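Local coordinates for 3-oxoacyl-[acyl-carrier-protein] synthase 3 (Micrococcus luteus NCTC 2665, PDB 4EWP) that probably catalyses the first condensation of fatty acid synthesis, joining an acetyl-CoA primer to malonyl-ACP with loss of carbon dioxide, at residues A[81-87]-A[108-112]. Residues are numbered along the deposited sequence; the frame is centred on the assembly and turned at random.
Sequences GSDLDAV and EIGAT
Ala111, Ile109 and Gly81 bury the most surface here, and the backbones come close enough for carbon-hydrogen contacts. Gly81 CA lies 3.2 Å from Ile109 O, with 150° at the hydrogen, a fairly straight CA-H...O contact. Gly81 returns the approach through its own carbonyl, Gly81 O standing 3.4 Å from Ala111 CA. That same oxygen accepts the backbone N-H of Leu84, which closes the 3-10 turn of 81-83. The Gly81 CA is thus pressed against the Ile109 carbonyl with no side chain between. Gly110 ends helix 101-108 in a Schellman motif; its positive phi turns the chain so that Ala111 follows beside Gly81.

Beyond the backbone approach the contact is between methyl groups. Leu84 CD1 meets Ile109 CD1 at 3.7 Å, the two side chains crossing at about a right angle, and lies 4.1 Å from Ala111 CB. Ile109 reaches it with CG1 between its backbone N and carbonyl carbon (chi1 68°) and CD1 extended beyond. Val87 adds CG2, 4.2 Å from Ala111 CB. A water bridges two carbonyls, its oxygen 2.6 Å from Ala111 O and 3.0 Å from Leu84 O.

This buried packing sets the turn entering strand 86-90 against the loop from helix 101-108 to strand 116-120, part of the beta-alpha-beta connection between these parallel neighbours in the N-terminal five-stranded mixed sheet of the thiolase-like fold. Leu84, Val87 and Ile109 all touch Leu146 of strand 144-152, while helix 62-76 supplies Leu74 against Leu84 and Val67 and Ala70 against Ile109.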
loop_
_atom_site.group_PDB
_atom_site.type_symbol
_atom_site.label_atom_id
_atom_site.label_comp_id
_atom_site.label_asym_id
_atom_site.label_seq_id
_atom_site.Cartn_x
_atom_site.Cartn_y
_atom_site.Cartn_z
ATOM N N GLY A 81 -17.569 10.198 -9.802
ATOM C CA GLY A 81 -16.971 9.278 -8.850
ATOM C C GLY A 81 -17.445 7.862 -9.089
ATOM O O GLY A 81 -16.646 6.913 -9.114
ATOM N N SER A 82 -18.755 7.733 -9.293
ATOM C CA SER A 82 -19.389 6.427 -9.417
ATOM C C SER A 82 -18.959 5.648 -10.651
ATOM O O SER A 82 -19.224 4.453 -10.749
ATOM C CB SER A 82 -20.910 6.563 -9.373
ATOM O OG SER A 82 -21.349 7.604 -10.230
ATOM N N ASP A 83 -18.311 6.319 -11.599
ATOM C CA ASP A 83 -17.759 5.619 -12.752
ATOM C C ASP A 83 -16.459 4.876 -12.435
ATOM O O ASP A 83 -16.030 4.031 -13.218
ATOM C CB ASP A 83 -17.538 6.577 -13.926
ATOM C CG ASP A 83 -18.847 7.139 -14.470
ATOM O OD1 ASP A 83 -19.783 6.342 -14.711
ATOM O OD2 ASP A 83 -18.943 8.374 -14.638
ATOM N N LEU A 84 -15.839 5.176 -11.297
ATOM C CA LEU A 84 -14.573 4.526 -10.950
ATOM C C LEU A 84 -14.761 3.098 -10.404
ATOM O O LEU A 84 -15.679 2.841 -9.640
ATOM C CB LEU A 84 -13.797 5.370 -9.936
ATOM C CG LEU A 84 -13.417 6.796 -10.330
ATOM C CD1 LEU A 84 -12.949 7.549 -9.091
ATOM C CD2 LEU A 84 -12.360 6.848 -11.464
ATOM N N ASP A 85 -13.876 2.181 -10.790
ATOM C CA ASP A 85 -13.970 0.787 -10.375
ATOM C C ASP A 85 -12.874 0.461 -9.373
ATOM O O ASP A 85 -12.856 -0.642 -8.830
ATOM C CB ASP A 85 -13.807 -0.154 -11.576
ATOM C CG ASP A 85 -14.787 0.132 -12.676
ATOM O OD1 ASP A 85 -15.928 0.541 -12.369
ATOM O OD2 ASP A 85 -14.414 -0.049 -13.854
ATOM N N ALA A 86 -11.950 1.403 -9.156
ATOM C CA ALA A 86 -10.865 1.232 -8.191
ATOM C C ALA A 86 -10.188 2.558 -7.885
ATOM O O ALA A 86 -10.140 3.450 -8.739
ATOM C CB ALA A 86 -9.844 0.232 -8.703
ATOM N N VAL A 87 -9.661 2.682 -6.672
ATOM C CA VAL A 87 -9.028 3.910 -6.221
ATOM C C VAL A 87 -7.703 3.519 -5.601
ATOM O O VAL A 87 -7.680 2.784 -4.624
ATOM C CB VAL A 87 -9.873 4.633 -5.136
ATOM C CG1 VAL A 87 -9.124 5.815 -4.576
ATOM C CG2 VAL A 87 -11.229 5.073 -5.685
ATOM N N GLU A 108 -15.334 10.413 -0.374
ATOM C CA GLU A 108 -15.516 11.850 -0.581
ATOM C C GLU A 108 -15.884 12.160 -2.020
ATOM O O GLU A 108 -16.678 13.069 -2.279
ATOM C CB GLU A 108 -14.245 12.628 -0.222
ATOM C CG GLU A 108 -13.606 12.281 1.115
ATOM C CD GLU A 108 -14.360 12.858 2.294
ATOM O OE1 GLU A 108 -15.458 13.420 2.078
ATOM O OE2 GLU A 108 -13.848 12.750 3.435
ATOM N N ILE A 109 -15.299 11.422 -2.962
ATOM C CA ILE A 109 -15.520 11.727 -4.373
ATOM C C ILE A 109 -16.685 10.953 -4.952
ATOM O O ILE A 109 -16.948 11.038 -6.145
ATOM C CB ILE A 109 -14.271 11.490 -5.252
ATOM C CG1 ILE A 109 -13.944 9.994 -5.345
ATOM C CG2 ILE A 109 -13.091 12.320 -4.742
ATOM C CD1 ILE A 109 -12.643 9.694 -6.069
ATOM N N GLY A 110 -17.386 10.194 -4.118
ATOM C CA GLY A 110 -18.566 9.492 -4.599
ATOM C C GLY A 110 -18.291 8.202 -5.358
ATOM O O GLY A 110 -19.140 7.756 -6.139
ATOM N N ALA A 111 -17.126 7.597 -5.112
ATOM C CA ALA A 111 -16.734 6.328 -5.746
ATOM C C ALA A 111 -17.213 5.059 -5.027
ATOM O O ALA A 111 -17.063 3.951 -5.565
ATOM C CB ALA A 111 -15.226 6.268 -5.915
ATOM N N THR A 112 -17.753 5.199 -3.816
ATOM C CA THR A 112 -18.297 4.042 -3.115
ATOM C C THR A 112 -19.246 3.314 -4.062
ATOM O O THR A 112 -20.054 3.948 -4.734
ATOM C CB THR A 112 -19.037 4.454 -1.834
ATOM O OG1 THR A 112 -18.150 5.204 -1.006
ATOM C CG2 THR A 112 -19.522 3.215 -1.040
HETATM O O HOH W 1 -18.063 3.308 -7.893
#